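DUF7790 domain-containing protein (Leptospira interrogans serogroup Icterohaemorrhagiae serovar copenhageni, PDB 6ULO) is of unknown function but probably carries a transmembrane helix in its full-length form and has a domain probably related to the NADP-binding Rossmann-like proteins. Local coordinates at residues V96-T101 / K143-Q148; E123-A128 / F152-H157. All blocks are in the same frame, centred on the assembly; numbering follows the deposited sequence.

Interaction 1 of 2, residues V96-T101 / K143-Q148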
ATOM      1  N   VAL A  96       2.066  11.240  -4.467  1.00 10.77           N
ATOM      2  CA  VAL A  96       1.660   9.844  -4.339  1.00 10.71           C
ATOM      3  C   VAL A  96       0.141   9.728  -4.295  1.00 10.70           C
ATOM      4  O   VAL A  96      -0.455   8.903  -4.989  1.00 11.37           O
ATOM      5  CB  VAL A  96       2.316   9.229  -3.088  1.00 10.64           C
ATOM      6  CG1 VAL A  96       1.743   7.856  -2.812  1.00 11.97           C
ATOM      7  CG2 VAL A  96       3.826   9.158  -3.223  1.00 12.33           C
ATOM      8  N   VAL A  97      -0.512  10.601  -3.516  1.00 10.71           N
ATOM      9  CA  VAL A  97      -1.967  10.586  -3.409  1.00 10.65           C
ATOM     10  C   VAL A  97      -2.591  10.843  -4.770  1.00 10.79           C
ATOM     11  O   VAL A  97      -3.497  10.119  -5.204  1.00 11.27           O
ATOM     12  CB  VAL A  97      -2.456  11.585  -2.331  1.00 11.26           C
ATOM     13  CG1 VAL A  97      -3.987  11.568  -2.249  1.00 12.41           C
ATOM     14  CG2 VAL A  97      -1.835  11.261  -0.954  1.00 12.30           C
ATOM     15  N   HIS A  98      -2.052  11.817  -5.502  1.00 11.39           N
ATOM     16  CA  HIS A  98      -2.623  12.154  -6.803  1.00 11.10           C
ATOM     17  C   HIS A  98      -2.324  11.098  -7.853  1.00 10.77           C
ATOM     18  O   HIS A  98      -3.190  10.797  -8.673  1.00 11.58           O
ATOM     19  CB  HIS A  98      -2.096  13.510  -7.234  1.00 12.72           C
ATOM     20  CG  HIS A  98      -2.791  14.628  -6.538  1.00 14.56           C
ATOM     21  ND1 HIS A  98      -2.295  15.909  -6.496  1.00 16.18           N
ATOM     22  CD2 HIS A  98      -3.987  14.658  -5.902  1.00 16.48           C
ATOM     23  CE1 HIS A  98      -3.155  16.685  -5.855  1.00 17.78           C
ATOM     24  NE2 HIS A  98      -4.191  15.950  -5.487  1.00 18.67           N
ATOM     25  N   ALA A  99      -1.107  10.517  -7.855  1.00 10.63           N
ATOM     26  CA  ALA A  99      -0.820   9.463  -8.821  1.00 10.78           C
ATOM     27  C   ALA A  99      -1.716   8.261  -8.561  1.00 10.61           C
ATOM     28  O   ALA A  99      -2.182   7.617  -9.503  1.00 11.43           O
ATOM     29  CB  ALA A  99       0.668   9.093  -8.804  1.00 11.73           C
ATOM     30  N   ASN A 100      -1.984   7.943  -7.295  1.00 10.58           N
ATOM     31  CA  ASN A 100      -2.909   6.855  -7.024  1.00 10.57           C
ATOM     32  C   ASN A 100      -4.311   7.176  -7.544  1.00 10.21           C
ATOM     33  O   ASN A 100      -5.033   6.281  -7.995  1.00 10.39           O
ATOM     34  CB  ASN A 100      -2.943   6.559  -5.526  1.00 10.71           C
ATOM     35  CG  ASN A 100      -1.726   5.790  -5.049  1.00 10.57           C
ATOM     36  OD1 ASN A 100      -1.121   5.013  -5.818  1.00 11.65           O
ATOM     37  ND2 ASN A 100      -1.374   5.957  -3.784  1.00 11.19           N
ATOM     38  N   THR A 101      -4.738   8.448  -7.415  1.00 11.35           N
ATOM     39  CA  THR A 101      -6.036   8.870  -7.938  1.00 11.17           C
ATOM     40  C   THR A 101      -6.104   8.649  -9.444  1.00 10.87           C
ATOM     41  O   THR A 101      -7.117   8.174  -9.965  1.00 11.67           O
ATOM     42  CB  THR A 101      -6.264  10.340  -7.586  1.00 11.93           C
ATOM     43  OG1 THR A 101      -6.283  10.497  -6.163  1.00 14.62           O
ATOM     44  CG2 THR A 101      -7.591  10.878  -8.188  1.00 13.08           C
ATOM     45  N   LYS A 143      -2.573  16.182 -14.806  1.00 11.33           N
ATOM     46  CA  LYS A 143      -1.727  16.029 -15.984  1.00 12.14           C
ATOM     47  C   LYS A 143      -0.263  16.230 -15.627  1.00 12.91           C
ATOM     48  O   LYS A 143       0.614  15.517 -16.130  1.00 13.75           O
ATOM     49  CB  LYS A 143      -2.146  16.999 -17.093  1.00 13.80           C
ATOM     50  CG  LYS A 143      -3.502  16.709 -17.662  1.00 14.96           C
ATOM     51  CD  LYS A 143      -3.876  17.745 -18.732  1.00 18.83           C
ATOM     52  CE  LYS A 143      -4.277  17.115 -20.016  1.00 19.81           C
ATOM     53  NZ  LYS A 143      -4.648  18.132 -21.037  1.00 18.47           N
ATOM     54  N   LYS A 144       0.028  17.197 -14.748  1.00 12.78           N
ATOM     55  CA  LYS A 144       1.399  17.397 -14.302  0.50 13.21           C
ATOM     56  C   LYS A 144       1.909  16.161 -13.573  1.00 12.84           C
ATOM     57  O   LYS A 144       3.030  15.712 -13.810  1.00 14.15           O
ATOM     58  CB  LYS A 144       1.473  18.611 -13.377  0.50 13.87           C
ATOM     59  CG  LYS A 144       1.328  19.973 -14.053  0.50 15.41           C
ATOM     60  CD  LYS A 144       1.444  21.065 -12.986  0.50 18.27           C
ATOM     61  CE  LYS A 144       1.326  22.435 -13.568  0.50 20.74           C
ATOM     62  NZ  LYS A 144       2.241  22.541 -14.712  0.50 22.49           N
ATOM     63  N   VAL A 145       1.098  15.608 -12.669  1.00 12.20           N
ATOM     64  CA  VAL A 145       1.485  14.381 -11.965  1.00 11.87           C
ATOM     65  C   VAL A 145       1.724  13.248 -12.956  1.00 11.30           C
ATOM     66  O   VAL A 145       2.721  12.516 -12.848  1.00 13.43           O
ATOM     67  CB  VAL A 145       0.453  14.004 -10.878  1.00 12.30           C
ATOM     68  CG1 VAL A 145       0.764  12.605 -10.321  1.00 13.09           C
ATOM     69  CG2 VAL A 145       0.464  15.026  -9.771  1.00 12.66           C
ATOM     70  N   TYR A 146       0.847  13.098 -13.952  1.00 11.31           N
ATOM     71  CA  TYR A 146       1.043  12.049 -14.956  1.00 12.03           C
ATOM     72  C   TYR A 146       2.399  12.197 -15.622  1.00 12.20           C
ATOM     73  O   TYR A 146       3.151  11.226 -15.753  1.00 13.33           O
ATOM     74  CB  TYR A 146      -0.067  12.109 -16.023  1.00 12.01           C
ATOM     75  CG  TYR A 146       0.110  11.040 -17.086  1.00 12.60           C
ATOM     76  CD1 TYR A 146      -0.632   9.856 -17.038  1.00 12.84           C
ATOM     77  CD2 TYR A 146       0.983  11.223 -18.155  1.00 13.42           C
ATOM     78  CE1 TYR A 146      -0.452   8.848 -18.003  1.00 12.76           C
ATOM     79  CE2 TYR A 146       1.168  10.233 -19.128  1.00 12.80           C
ATOM     80  CZ  TYR A 146       0.435   9.059 -19.047  1.00 12.37           C
ATOM     81  OH  TYR A 146       0.615   8.096 -20.018  1.00 13.74           O
ATOM     82  N   LYS A 147       2.742  13.415 -16.025  1.00 13.65           N
ATOM     83  CA  LYS A 147       3.997  13.645 -16.733  1.00 13.94           C
ATOM     84  C   LYS A 147       5.212  13.439 -15.841  1.00 14.70           C
ATOM     85  O   LYS A 147       6.235  12.941 -16.310  1.00 16.23           O
ATOM     86  CB  LYS A 147       3.990  15.023 -17.370  1.00 16.22           C
ATOM     87  CG  LYS A 147       2.953  15.093 -18.455  1.00 17.04           C
ATOM     88  CD  LYS A 147       2.751  16.523 -18.921  1.00 19.82           C
ATOM     89  CE  LYS A 147       1.550  16.634 -19.843  1.00 21.51           C
ATOM     90  NZ  LYS A 147       1.313  18.031 -20.285  1.00 22.43           N
ATOM     91  N   GLN A 148       5.113  13.759 -14.553  1.00 14.39           N
ATOM     92  CA  GLN A 148       6.227  13.510 -13.641  1.00 14.97           C
ATOM     93  C   GLN A 148       6.374  12.025 -13.358  1.00 14.52           C
ATOM     94  O   GLN A 148       7.495  11.508 -13.268  1.00 15.70           O
ATOM     95  CB  GLN A 148       5.934  14.202 -12.320  1.00 15.90           C
ATOM     96  CG  GLN A 148       6.033  15.682 -12.326  1.00 17.32           C
ATOM     97  CD  GLN A 148       5.574  16.244 -11.009  1.00 19.17           C
ATOM     98  OE1 GLN A 148       4.395  16.162 -10.670  1.00 19.99           O
ATOM     99  NE2 GLN A 148       6.509  16.749 -10.226  1.00 20.88           N
TER
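Val145 sets its forked side chain against helix 94-109 at the turn holding His98 and Ala99, one methyl to each residue. CG1 lies over the backbone as well as the side chain of Ala99, 3.7 Å from Ala99 N, while Val145 CG1 and Ala99 CB are 3.8 Å apart. The other branch turns to the neighbouring residue, Val145 CG2 coming within 3.9 Å of His98 CB and standing at the edge of the imidazole, near its plane. With CG1 anti to the backbone N (chi1 171°) and CG2 beside that nitrogen, the fork straddles the step from His98 to Ala99. The small side chain of Ala99 allows a close approach of the two helices here, Ala99 CA and Val145 CA being 6.3 Å apart. The His98 bond to CB heads for helix 139-166, but its ring then leads away from Val145 and meets Tyr142, one turn earlier on that helix, edge-to-face. Val145 also touches Ile95 and Ile102, so its methyls fit into an apolar patch on helix 94-109. On another flank Asn100 ND2 is hydrogen-bonded to Gly71 O, just past strand 66-69, and Val96 and Asn100 pack on strand 86-91. The contact thus joins a helix lying against a sheet whose strand order is consistent with a Rossmann-like fold to the long helix 139-166. Its chemistry is apolar, methyl against methyl, methylene and main chain, so the fit between these segments rests on shape and burial, with no polar bond between them to set a direction.

Interaction 2 of 2, residues E123-A128 / F152-H157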
ATOM      1  N   GLU A 123       2.348   4.607 -25.351  1.00 18.58           N
ATOM      2  CA  GLU A 123       1.327   4.373 -26.371  1.00 19.78           C
ATOM      3  C   GLU A 123       0.005   5.039 -26.027  1.00 18.69           C
ATOM      4  O   GLU A 123      -0.661   5.610 -26.902  1.00 19.24           O
ATOM      5  CB  GLU A 123       1.106   2.869 -26.573  1.00 22.84           C
ATOM      6  CG  GLU A 123      -0.102   2.545 -27.468  1.00 25.69           C
ATOM      7  CD  GLU A 123      -0.387   1.059 -27.589  1.00 28.83           C
ATOM      8  OE1 GLU A 123       0.161   0.264 -26.787  1.00 28.82           O
ATOM      9  OE2 GLU A 123      -1.189   0.693 -28.482  1.00 30.60           O
ATOM     10  N   GLY A 124      -0.404   4.962 -24.766  1.00 17.01           N
ATOM     11  CA  GLY A 124      -1.679   5.506 -24.352  1.00 16.82           C
ATOM     12  C   GLY A 124      -1.644   6.899 -23.789  1.00 15.77           C
ATOM     13  O   GLY A 124      -2.698   7.400 -23.401  1.00 16.54           O
ATOM     14  N   GLU A 125      -0.480   7.553 -23.784  1.00 16.54           N
ATOM     15  CA  GLU A 125      -0.350   8.866 -23.156  1.00 16.45           C
ATOM     16  C   GLU A 125      -1.369   9.879 -23.688  1.00 16.42           C
ATOM     17  O   GLU A 125      -1.994  10.600 -22.904  1.00 16.33           O
ATOM     18  CB  GLU A 125       1.067   9.396 -23.329  1.00 17.55           C
ATOM     19  CG  GLU A 125       1.199  10.784 -22.754  1.00 18.17           C
ATOM     20  CD  GLU A 125       2.626  11.268 -22.682  1.00 20.31           C
ATOM     21  OE1 GLU A 125       2.934  12.281 -23.316  1.00 23.47           O
ATOM     22  OE2 GLU A 125       3.452  10.645 -21.984  1.00 19.87           O
ATOM     23  N   LYS A 126      -1.538   9.975 -25.012  1.00 17.83           N
ATOM     24  CA  LYS A 126      -2.473  10.975 -25.526  1.00 18.49           C
ATOM     25  C   LYS A 126      -3.896  10.706 -25.032  1.00 17.62           C
ATOM     26  O   LYS A 126      -4.590  11.618 -24.554  1.00 17.58           O
ATOM     27  CB  LYS A 126      -2.425  11.006 -27.052  1.00 21.45           C
ATOM     28  CG  LYS A 126      -3.443  11.935 -27.672  1.00 25.17           C
ATOM     29  CD  LYS A 126      -3.511  11.715 -29.190  1.00 28.43           C
ATOM     30  CE  LYS A 126      -4.564  12.573 -29.869  1.00 30.73           C
ATOM     31  NZ  LYS A 126      -4.047  13.942 -30.165  1.00 32.86           N
ATOM     32  N   GLU A 127      -4.336   9.451 -25.117  1.00 16.83           N
ATOM     33  CA  GLU A 127      -5.644   9.058 -24.596  1.00 16.90           C
ATOM     34  C   GLU A 127      -5.741   9.266 -23.088  1.00 15.87           C
ATOM     35  O   GLU A 127      -6.763   9.745 -22.577  1.00 16.09           O
ATOM     36  CB  GLU A 127      -5.867   7.583 -24.896  1.00 19.00           C
ATOM     37  CG  GLU A 127      -7.213   7.095 -24.421  1.00 22.69           C
ATOM     38  CD  GLU A 127      -7.472   5.644 -24.762  1.00 25.81           C
ATOM     39  OE1 GLU A 127      -6.662   5.037 -25.499  1.00 26.86           O
ATOM     40  OE2 GLU A 127      -8.495   5.119 -24.286  1.00 26.65           O
ATOM     41  N   ALA A 128      -4.682   8.915 -22.358  1.00 15.63           N
ATOM     42  CA  ALA A 128      -4.685   9.080 -20.903  1.00 14.42           C
ATOM     43  C   ALA A 128      -4.856  10.546 -20.510  1.00 14.46           C
ATOM     44  O   ALA A 128      -5.622  10.877 -19.588  1.00 14.63           O
ATOM     45  CB  ALA A 128      -3.393   8.502 -20.315  1.00 14.72           C
ATOM     46  N   PHE A 152       8.724   6.858 -14.476  1.00 13.38           N
ATOM     47  CA  PHE A 152       9.044   5.886 -13.441  1.00 13.34           C
ATOM     48  C   PHE A 152       8.053   4.737 -13.424  1.00 12.83           C
ATOM     49  O   PHE A 152       8.452   3.580 -13.272  1.00 12.49           O
ATOM     50  CB  PHE A 152       9.068   6.597 -12.091  1.00 13.39           C
ATOM     51  CG  PHE A 152      10.117   7.660 -12.019  1.00 14.26           C
ATOM     52  CD1 PHE A 152      11.433   7.331 -11.677  1.00 15.24           C
ATOM     53  CD2 PHE A 152       9.814   8.976 -12.355  1.00 15.68           C
ATOM     54  CE1 PHE A 152      12.406   8.314 -11.631  1.00 17.45           C
ATOM     55  CE2 PHE A 152      10.779   9.956 -12.320  1.00 16.79           C
ATOM     56  CZ  PHE A 152      12.091   9.617 -11.971  1.00 17.69           C
ATOM     57  N   ILE A 153       6.763   5.038 -13.594  1.00 12.29           N
ATOM     58  CA  ILE A 153       5.735   4.006 -13.583  1.00 12.04           C
ATOM     59  C   ILE A 153       5.929   3.048 -14.759  1.00 12.17           C
ATOM     60  O   ILE A 153       5.750   1.833 -14.622  1.00 12.25           O
ATOM     61  CB  ILE A 153       4.346   4.669 -13.570  1.00 12.65           C
ATOM     62  CG1 ILE A 153       4.069   5.212 -12.145  1.00 14.18           C
ATOM     63  CG2 ILE A 153       3.248   3.704 -13.985  1.00 13.05           C
ATOM     64  CD1 ILE A 153       2.839   6.073 -12.021  1.00 15.47           C
ATOM     65  N   ARG A 154       6.304   3.580 -15.936  1.00 11.99           N
ATOM     66  CA  ARG A 154       6.540   2.718 -17.091  1.00 12.30           C
ATOM     67  C   ARG A 154       7.685   1.758 -16.835  1.00 12.83           C
ATOM     68  O   ARG A 154       7.590   0.556 -17.136  1.00 13.35           O
ATOM     69  CB  ARG A 154       6.848   3.585 -18.308  1.00 13.48           C
ATOM     70  CG  ARG A 154       5.591   4.316 -18.784  1.00 14.56           C
ATOM     71  CD  ARG A 154       5.966   5.484 -19.692  1.00 14.57           C
ATOM     72  NE  ARG A 154       4.777   6.306 -19.947  1.00 14.19           N
ATOM     73  CZ  ARG A 154       4.781   7.411 -20.679  1.00 14.27           C
ATOM     74  NH1 ARG A 154       5.910   7.833 -21.221  1.00 17.07           N
ATOM     75  NH2 ARG A 154       3.654   8.100 -20.860  1.00 14.38           N
ATOM     76  N   LYS A 155       8.783   2.268 -16.280  1.00 12.91           N
ATOM     77  CA  LYS A 155       9.923   1.410 -15.988  1.00 12.96           C
ATOM     78  C   LYS A 155       9.528   0.332 -14.988  1.00 12.05           C
ATOM     79  O   LYS A 155       9.899  -0.840 -15.149  1.00 12.65           O
ATOM     80  CB  LYS A 155      11.082   2.273 -15.491  1.00 16.18           C
ATOM     81  CG  LYS A 155      12.291   1.534 -15.008  1.00 20.11           C
ATOM     82  CD  LYS A 155      13.377   2.541 -14.670  1.00 23.18           C
ATOM     83  CE  LYS A 155      14.618   1.886 -14.116  1.00 26.86           C
ATOM     84  NZ  LYS A 155      15.636   2.892 -13.680  1.00 29.88           N
ATOM     85  N   ARG A 156       8.779   0.711 -13.950  1.00 11.70           N
ATOM     86  CA  ARG A 156       8.358  -0.256 -12.955  1.00 11.30           C
ATOM     87  C   ARG A 156       7.391  -1.287 -13.522  1.00 11.31           C
ATOM     88  O   ARG A 156       7.475  -2.472 -13.170  1.00 11.45           O
ATOM     89  CB  ARG A 156       7.763   0.496 -11.772  1.00 11.15           C
ATOM     90  CG  ARG A 156       7.192  -0.400 -10.707  1.00 11.63           C
ATOM     91  CD  ARG A 156       8.299  -1.125  -9.955  1.00 13.61           C
ATOM     92  NE  ARG A 156       7.747  -1.908  -8.868  1.00 14.16           N
ATOM     93  CZ  ARG A 156       8.455  -2.729  -8.092  1.00 14.23           C
ATOM     94  NH1 ARG A 156       9.774  -2.887  -8.287  1.00 15.41           N
ATOM     95  NH2 ARG A 156       7.820  -3.441  -7.157  1.00 15.43           N
ATOM     96  N   HIS A 157       6.491  -0.885 -14.427  1.00 11.15           N
ATOM     97  CA  HIS A 157       5.626  -1.872 -15.063  1.00 11.50           C
ATOM     98  C   HIS A 157       6.444  -2.903 -15.839  1.00 11.62           C
ATOM     99  O   HIS A 157       6.149  -4.100 -15.788  1.00 12.33           O
ATOM    100  CB  HIS A 157       4.634  -1.180 -16.000  1.00 11.60           C
ATOM    101  CG  HIS A 157       3.517  -0.493 -15.281  1.00 10.99           C
ATOM    102  ND1 HIS A 157       2.709   0.467 -15.867  1.00 10.53           N
ATOM    103  CD2 HIS A 157       3.073  -0.631 -14.007  1.00 11.11           C
ATOM    104  CE1 HIS A 157       1.816   0.882 -14.970  1.00 11.97           C
ATOM    105  NE2 HIS A 157       2.014   0.229 -13.842  1.00 11.99           N
TER
HETATM  106  O   HOH W   1       5.933  10.013 -23.123  1.00 42.24           O
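From Glu123 and Gly124 the chain runs on to Glu125, which forms an interhelical salt bridge between helix 125-135 and the long helix 139-166. Gly124 O accepts the backbone N-H of Ala128, tying the turn together. Glu125 comes next and carries the contact: its CG is anti to the backbone N (chi1 177°) and the chain stays extended, which brings the carboxylate to the guanidinium of Arg154. The two side chains cross at about a right angle, yet their flat ends are nearly coplanar, 25° apart. Arg154 NH2 donates to Glu125 OE2 over 2.8 Å in a fairly straight bond of 163°, with the oxygen close to the guanidinium plane and using its anti lone pair. Farther along, Ala128 joins Glu125 in packing on helix 139-166. Arg154 NE is hydrogen-bonded to Trp120 O at the end of helix 113-120, so the guanidinium is held from several directions and its rotation is fixed. Arg154 thereby draws together three helices of the all-helical region between strands 86-91 and 191-195. A water at the guanidinium edge, in its plane, joins the two groups a second time: it donates to Glu125 OE2 at 2.8 Å and accepts from Arg154 NH1 at 2.9 Å.

Helix 139-166 serves both contacts, meeting helix 94-109 in interaction 1 and helix 125-135 in interaction 2, with centres about 12 Å apart. The first is largely buried, closer to the centre of the chain, and wholly apolar; the second lies at the surface, where charge and a bridging water take over. Tyr146, next to Val145 in sequence, joins them: its OH lies 3.2 Å from Arg154 NH2, a probable hydrogen bond, and its CE1 packs 3.8 Å from Ala128 CB. One long helix is therefore held by hydrophobic fit on its inner flank and by ionic pairing farther out.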